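Local coordinates for uncharacterized protein (Xanthomonas campestris pv. campestris, PDB 3HIU) that is of unknown function but folds as a ferritin-like four-helix bundle that holds a sodium ion between its helices in the crystal, at residues 126-129 with 130-134; 47-50 with 51-54; 35-38 with 39-42. All coordinates share one frame; numbering follows the deposited sequence.

Interaction 1: 126-129 with 130-134; sequences VAQI and CEDIL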
loop_
_atom_site.group_PDB
_atom_site.type_symbol
_atom_site.label_atom_id
_atom_site.label_comp_id
_atom_site.label_asym_id
_atom_site.label_seq_id
_atom_site.Cartn_x
_atom_site.Cartn_y
_atom_site.Cartn_z
ATOM N N VAL B 126 5.023 7.060 23.765
ATOM C CA VAL B 126 4.122 6.676 22.683
ATOM C C VAL B 126 4.906 6.632 21.373
ATOM O O VAL B 126 4.783 5.693 20.600
ATOM C CB VAL B 126 2.925 7.659 22.551
ATOM C CG1 VAL B 126 2.016 7.242 21.409
ATOM C CG2 VAL B 126 2.141 7.709 23.842
ATOM N N ALA B 127 5.737 7.647 21.154
ATOM C CA ALA B 127 6.518 7.769 19.932
ATOM C C ALA B 127 7.438 6.570 19.702
ATOM O O ALA B 127 7.647 6.145 18.564
ATOM C CB ALA B 127 7.312 9.070 19.946
ATOM N N GLN B 128 7.993 6.029 20.781
ATOM C CA GLN B 128 8.882 4.874 20.677
ATOM C C GLN B 128 8.086 3.632 20.292
ATOM O O GLN B 128 8.472 2.904 19.383
ATOM C CB GLN B 128 9.652 4.636 21.987
ATOM C CG GLN B 128 11.161 4.357 21.810
ATOM C CD GLN B 128 11.478 2.936 21.355
ATOM O OE1 GLN B 128 11.926 2.719 20.227
ATOM N NE2 GLN B 128 11.253 1.966 22.237
ATOM N N ILE B 129 6.976 3.392 20.988
ATOM C CA ILE B 129 6.072 2.316 20.605
ATOM C C ILE B 129 5.961 2.352 19.089
ATOM O O ILE B 129 6.251 1.374 18.402
ATOM C CB ILE B 129 4.648 2.485 21.200
ATOM C CG1 ILE B 129 4.698 2.703 22.711
ATOM C CG2 ILE B 129 3.796 1.258 20.900
ATOM C CD1 ILE B 129 4.918 1.428 23.500
ATOM N N CYS B 130 5.573 3.517 18.584
ATOM C CA CYS B 130 5.222 3.663 17.183
ATOM C C CYS B 130 6.386 3.466 16.221
ATOM O O CYS B 130 6.198 2.989 15.104
ATOM C CB CYS B 130 4.558 5.011 16.958
ATOM S SG CYS B 130 3.027 5.139 17.852
ATOM N N GLU B 131 7.587 3.835 16.644
ATOM C CA GLU B 131 8.758 3.658 15.794
ATOM C C GLU B 131 9.120 2.179 15.741
ATOM O O GLU B 131 9.708 1.701 14.763
ATOM C CB GLU B 131 9.947 4.479 16.313
ATOM C CG GLU B 131 9.823 5.987 16.113
ATOM C CD GLU B 131 10.736 6.783 17.047
ATOM O OE1 GLU B 131 11.779 6.245 17.480
ATOM O OE2 GLU B 131 10.409 7.950 17.355
ATOM N N ASP B 132 8.762 1.459 16.801
ATOM C CA ASP B 132 9.101 0.049 16.899
ATOM C C ASP B 132 8.134 -0.780 16.068
ATOM O O ASP B 132 8.552 -1.688 15.348
ATOM C CB ASP B 132 9.144 -0.416 18.358
ATOM C CG ASP B 132 10.395 0.058 19.081
ATOM O OD1 ASP B 132 11.467 0.107 18.440
ATOM O OD2 ASP B 132 10.312 0.386 20.287
ATOM N N ILE B 133 6.846 -0.456 16.154
ATOM C CA ILE B 133 5.862 -1.061 15.260
ATOM C C ILE B 133 6.234 -0.755 13.805
ATOM O O ILE B 133 6.144 -1.615 12.927
ATOM C CB ILE B 133 4.423 -0.561 15.562
ATOM C CG1 ILE B 133 3.946 -1.091 16.918
ATOM C CG2 ILE B 133 3.451 -0.979 14.445
ATOM C CD1 ILE B 133 2.661 -0.441 17.419
ATOM N N LEU B 134 6.663 0.478 13.559
ATOM C CA LEU B 134 7.061 0.908 12.218
ATOM C C LEU B 134 8.158 0.031 11.608
ATOM O O LEU B 134 8.056 -0.378 10.459
ATOM C CB LEU B 134 7.506 2.379 12.239
ATOM C CG LEU B 134 8.332 2.859 11.041
ATOM C CD1 LEU B 134 7.563 2.694 9.729
ATOM C CD2 LEU B 134 8.748 4.303 11.251
#
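I129 and I133, one helical turn apart, form one apolar pair of this stretch: CG2 of I129 meets CD1 of I133 at 4.0 Å. In I133, CG1 sits opposite the carbonyl carbon (chi1 -68°) and the chain runs on extended, which carries CD1 back toward I129. The other apolar pair is looser, with V126 CG1 4.3 Å from C130 SG.

The polar side chains lie on another side. Q128 bends at chi2 (-78°), which brings its amide end to the D132 carboxylate, and the two flat groups are turned almost perpendicular, at 79°. One residue earlier, the carboxylate of E131 lies near A127 but spends its charge elsewhere: OE2 forms a salt bridge with R119 on helix 94-120.

Underneath runs the backbone pattern of an alpha helix. I133 N donates to I129 O at 3.0 Å in a nearly straight bond, C130 N to V126 O at 3.1 Å, and the bonds of E131 to A127 and D132 to Q128 are more bent.

Within the four-helix bundle this part of helix 124-159 turns its buried residues inward. V126 packs on C59 and L62 of helix 36-62 and on L7 of helix 2-28, while A127 and C130 lie against A118 and V115 of helix 94-120.

Interaction 2: 47-50 with 51-54; sequences EETQ and QQSA. With NA (sodium ion), chain J.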
loop_
_atom_site.group_PDB
_atom_site.type_symbol
_atom_site.label_atom_id
_atom_site.label_comp_id
_atom_site.label_asym_id
_atom_site.label_seq_id
_atom_site.Cartn_x
_atom_site.Cartn_y
_atom_site.Cartn_z
ATOM N N GLU B 47 1.008 -12.915 14.888
ATOM C CA GLU B 47 1.291 -12.813 16.319
ATOM C C GLU B 47 1.923 -11.463 16.682
ATOM O O GLU B 47 1.561 -10.851 17.680
ATOM C CB GLU B 47 2.180 -13.973 16.769
ATOM C CG GLU B 47 1.513 -15.337 16.664
ATOM C CD GLU B 47 0.605 -15.629 17.844
ATOM O OE1 GLU B 47 -0.276 -16.515 17.730
ATOM O OE2 GLU B 47 0.777 -14.967 18.891
ATOM N N GLU B 48 2.864 -11.011 15.862
ATOM C CA GLU B 48 3.438 -9.678 15.991
ATOM C C GLU B 48 2.354 -8.587 15.973
ATOM O O GLU B 48 2.397 -7.669 16.796
ATOM C CB GLU B 48 4.478 -9.424 14.883
ATOM C CG GLU B 48 5.886 -9.939 15.206
ATOM C CD GLU B 48 6.626 -10.543 14.004
ATOM O OE1 GLU B 48 7.525 -11.389 14.226
ATOM O OE2 GLU B 48 6.318 -10.186 12.845
ATOM N N THR B 49 1.396 -8.685 15.041
ATOM C CA THR B 49 0.298 -7.712 14.942
ATOM C C THR B 49 -0.520 -7.660 16.219
ATOM O O THR B 49 -0.757 -6.589 16.776
ATOM C CB THR B 49 -0.673 -8.039 13.790
ATOM O OG1 THR B 49 -0.106 -7.601 12.554
ATOM C CG2 THR B 49 -2.001 -7.317 13.989
ATOM N N GLN B 50 -0.971 -8.821 16.675
ATOM C CA GLN B 50 -1.704 -8.892 17.928
ATOM C C GLN B 50 -0.991 -8.091 19.022
ATOM O O GLN B 50 -1.631 -7.400 19.818
ATOM C CB GLN B 50 -1.889 -10.350 18.338
ATOM C CG GLN B 50 -2.681 -11.138 17.317
ATOM C CD GLN B 50 -2.506 -12.633 17.462
ATOM O OE1 GLN B 50 -1.787 -13.103 18.343
ATOM N NE2 GLN B 50 -3.162 -13.392 16.591
ATOM N N GLN B 51 0.337 -8.168 19.036
ATOM C CA GLN B 51 1.142 -7.434 20.006
ATOM C C GLN B 51 1.279 -5.941 19.682
ATOM O O GLN B 51 1.532 -5.128 20.571
ATOM C CB GLN B 51 2.515 -8.081 20.146
ATOM C CG GLN B 51 2.447 -9.470 20.729
ATOM C CD GLN B 51 3.723 -9.857 21.431
ATOM O OE1 GLN B 51 4.810 -9.426 21.043
ATOM N NE2 GLN B 51 3.602 -10.674 22.472
ATOM N N GLN B 52 1.113 -5.581 18.412
ATOM C CA GLN B 52 1.125 -4.179 18.013
ATOM C C GLN B 52 -0.040 -3.414 18.621
ATOM O O GLN B 52 0.159 -2.545 19.464
ATOM C CB GLN B 52 1.101 -4.046 16.492
ATOM C CG GLN B 52 2.476 -4.091 15.904
ATOM C CD GLN B 52 2.466 -4.295 14.412
ATOM O OE1 GLN B 52 1.440 -4.128 13.751
ATOM N NE2 GLN B 52 3.617 -4.668 13.868
ATOM N N SER B 53 -1.253 -3.749 18.188
ATOM C CA SER B 53 -2.451 -3.074 18.665
ATOM C C SER B 53 -2.559 -3.130 20.194
ATOM O O SER B 53 -2.965 -2.169 20.824
ATOM C CB SER B 53 -3.693 -3.670 18.006
ATOM O OG SER B 53 -3.768 -5.060 18.240
ATOM N N ALA B 54 -2.192 -4.257 20.791
ATOM C CA ALA B 54 -2.158 -4.346 22.244
ATOM C C ALA B 54 -1.203 -3.293 22.782
ATOM O O ALA B 54 -1.366 -2.797 23.893
ATOM C CB ALA B 54 -1.728 -5.720 22.685
HETATM NA NA NA J . 0.907 -5.563 11.380
#
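The flat amide of Q52 has T49 CA over one face, 4.1 Å from CD of Q52, and I133 CG2 of helix 124-159 against the opposite face. Its NH2 end is held by a hydrogen bond to Q136 OE1 and a weak one to E137, so the rotation of the amide is fixed and OE1 is presented to a sodium ion. The setting is a ferritin-like four-helix bundle, with the ion on the inner side of helix 36-62.

T49 and Q52, three residues apart on that helix, both reach the ion. With chi1 at -79°, OG1 of T49 lies beside its own backbone N and points off the helix to meet sodium at 2.6 Å; it also has a weak hydrogen bond to H45 O. T49 packs on E18, E22 and M25 of helix 2-28.

Below the site the backbone bonds are helical: Q52 N to E48 O at 2.9 Å, and S53 N to T49 O at 3.2 Å. Q51 and A54 face away from the site, toward solvent.

Q52 OE1 binds the sodium at 2.8 Å from somewhat out of the amide plane, and the angle from T49 OG1 through the ion to Q52 OE1 is about 95°.

Interaction 3: 35-38 with 39-42; sequences YPEL and KRRI. With EDO (1,2-ethanediol), chain K; EDO (1,2-ethanediol), chain N.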
loop_
_atom_site.group_PDB
_atom_site.type_symbol
_atom_site.label_atom_id
_atom_site.label_comp_id
_atom_site.label_asym_id
_atom_site.label_seq_id
_atom_site.Cartn_x
_atom_site.Cartn_y
_atom_site.Cartn_z
ATOM N N TYR B 35 4.112 -22.345 -0.561
ATOM C CA TYR B 35 5.226 -21.487 -0.137
ATOM C C TYR B 35 5.396 -21.505 1.364
ATOM O O TYR B 35 5.008 -20.564 2.050
ATOM C CB TYR B 35 5.009 -20.048 -0.594
ATOM C CG TYR B 35 4.507 -19.962 -2.001
ATOM C CD1 TYR B 35 5.386 -19.875 -3.062
ATOM C CD2 TYR B 35 3.148 -19.999 -2.269
ATOM C CE1 TYR B 35 4.927 -19.814 -4.357
ATOM C CE2 TYR B 35 2.678 -19.944 -3.562
ATOM C CZ TYR B 35 3.570 -19.849 -4.602
ATOM O OH TYR B 35 3.107 -19.789 -5.894
ATOM N N PRO B 36 5.995 -22.579 1.881
ATOM C CA PRO B 36 6.177 -22.747 3.324
ATOM C C PRO B 36 6.833 -21.521 3.960
ATOM O O PRO B 36 6.516 -21.182 5.099
ATOM C CB PRO B 36 7.106 -23.970 3.420
ATOM C CG PRO B 36 6.884 -24.715 2.158
ATOM C CD PRO B 36 6.611 -23.669 1.108
ATOM N N GLU B 37 7.735 -20.865 3.238
ATOM C CA GLU B 37 8.409 -19.700 3.776
ATOM C C GLU B 37 7.375 -18.599 3.927
ATOM O O GLU B 37 7.172 -18.067 5.015
ATOM C CB GLU B 37 9.527 -19.248 2.843
ATOM C CG GLU B 37 10.861 -19.018 3.531
ATOM C CD GLU B 37 11.533 -20.321 3.933
ATOM O OE1 GLU B 37 12.499 -20.728 3.250
ATOM O OE2 GLU B 37 11.089 -20.944 4.922
ATOM N N LEU B 38 6.717 -18.270 2.822
ATOM C CA LEU B 38 5.672 -17.259 2.814
ATOM C C LEU B 38 4.778 -17.474 4.015
ATOM O O LEU B 38 4.746 -16.657 4.935
ATOM C CB LEU B 38 4.838 -17.390 1.546
ATOM C CG LEU B 38 4.396 -16.157 0.779
ATOM C CD1 LEU B 38 3.224 -16.552 -0.087
ATOM C CD2 LEU B 38 4.042 -14.983 1.699
ATOM N N LYS B 39 4.063 -18.593 3.989
ATOM C CA LYS B 39 3.097 -18.953 5.016
ATOM C C LYS B 39 3.697 -18.847 6.414
ATOM O O LYS B 39 3.099 -18.251 7.321
ATOM C CB LYS B 39 2.577 -20.375 4.761
ATOM C CG LYS B 39 1.661 -20.939 5.831
ATOM C CD LYS B 39 1.291 -22.374 5.500
ATOM C CE LYS B 39 -0.054 -22.752 6.098
ATOM N NZ LYS B 39 -0.518 -24.074 5.595
ATOM N N ARG B 40 4.878 -19.433 6.580
ATOM C CA ARG B 40 5.614 -19.366 7.834
ATOM C C ARG B 40 5.748 -17.902 8.279
ATOM O O ARG B 40 5.606 -17.585 9.464
ATOM C CB ARG B 40 7.006 -19.990 7.658
ATOM C CG ARG B 40 7.719 -20.353 8.955
ATOM C CD ARG B 40 9.224 -20.027 8.917
ATOM N NE ARG B 40 9.989 -20.854 7.984
ATOM C CZ ARG B 40 11.299 -21.060 8.082
ATOM N NH1 ARG B 40 11.983 -20.512 9.080
ATOM N NH2 ARG B 40 11.926 -21.824 7.194
ATOM N N ARG B 41 6.015 -17.011 7.325
ATOM C CA ARG B 41 6.242 -15.605 7.646
ATOM C C ARG B 41 4.961 -14.915 8.133
ATOM O O ARG B 41 4.936 -14.270 9.178
ATOM C CB ARG B 41 6.827 -14.856 6.440
ATOM C CG ARG B 41 7.738 -13.694 6.843
ATOM C CD ARG B 41 7.582 -13.385 8.331
ATOM N NE ARG B 41 8.054 -12.058 8.720
ATOM C CZ ARG B 41 7.660 -11.422 9.821
ATOM N NH1 ARG B 41 6.782 -11.983 10.642
ATOM N NH2 ARG B 41 8.136 -10.221 10.101
ATOM N N ILE B 42 3.896 -15.055 7.366
ATOM C CA ILE B 42 2.646 -14.413 7.711
ATOM C C ILE B 42 2.167 -14.837 9.106
ATOM O O ILE B 42 1.696 -14.006 9.886
ATOM C CB ILE B 42 1.595 -14.708 6.650
ATOM C CG1 ILE B 42 2.091 -14.211 5.297
ATOM C CG2 ILE B 42 0.285 -14.049 7.009
ATOM C CD1 ILE B 42 2.152 -12.704 5.209
HETATM C C1 EDO K . 8.069 -18.302 -0.677
HETATM O O1 EDO K . 8.160 -17.435 0.447
HETATM C C2 EDO K . 8.603 -19.670 -0.269
HETATM O O2 EDO K . 7.767 -20.208 0.754
HETATM C C1 EDO N . 1.705 -23.988 8.475
HETATM O O1 EDO N . 2.693 -23.639 9.454
HETATM C C2 EDO N . 1.824 -25.450 8.081
HETATM O O2 EDO N . 1.552 -25.527 6.687
#
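E37 and R40 run side by side off the first turns of helix 36-62 and close a salt bridge, with OE2 of E37 2.6 Å from NH2 of R40. The same oxygen lies 3.3 Å from NE of R40, but the carboxylate plane stands at 80° to the guanidinium, so this is no flat two-pronged pairing: one oxygen comes in obliquely and does the work. Both chains are folded to bring this about, E37 by a bend at chi2 (73°) and R40 by bends at chi2 and chi3.

On another side of the helix L38 and I42 also point the same way, CD2 of L38 touching CG1 of I42 at 4.2 Å. That pair faces the bundle, L38 packing on I151 and I42 on M140, both of helix 124-159.

Backbone bonds set the spacing behind these pairs. Y35 occupies the N-cap position, and its carbonyl O accepts from K39 N at 2.9 Å; R41 N reaches E37 O at 2.8 Å and I42 N reaches L38 O at 3.0 Å. The ring of Y35 leads away from the helix and packs on V93.

Further out, K39 stretches its extended chain to a bound ethanediol, NZ to O2 of that molecule at 2.8 Å. R41 heads the other way, along the bundle: it lies on M140 and W143, and its NH1 is taken by E48.

The chemistry is therefore split by side. A solvent-facing ion pair ties successive turns on the outside while aliphatic groups meet within, and the acid, being the earlier partner, stands near the helix start, where the helix dipole would probably favour its negative charge.

Interactions 2 and 3 share helix 36-62 and follow one another along it, their centres about 18 Å apart; the salt bridge of R41 NH1 with E48 OE2, 2.9 Å long, joins them. Interaction 1 comes in from helix 124-159 and packs on interaction 2 through I133, whose CG2 lies 3.5 Å from Q52 CD; the centres of these two are about 12 Å apart. Interactions 1 and 3 do not touch, with about 9 Å between nearest atoms. The sodium ion belongs to interaction 2; of the neighbours, I133 comes near the site, its side chain about 6 Å from the ion, while that of R41 lies farther off, at about 9 Å.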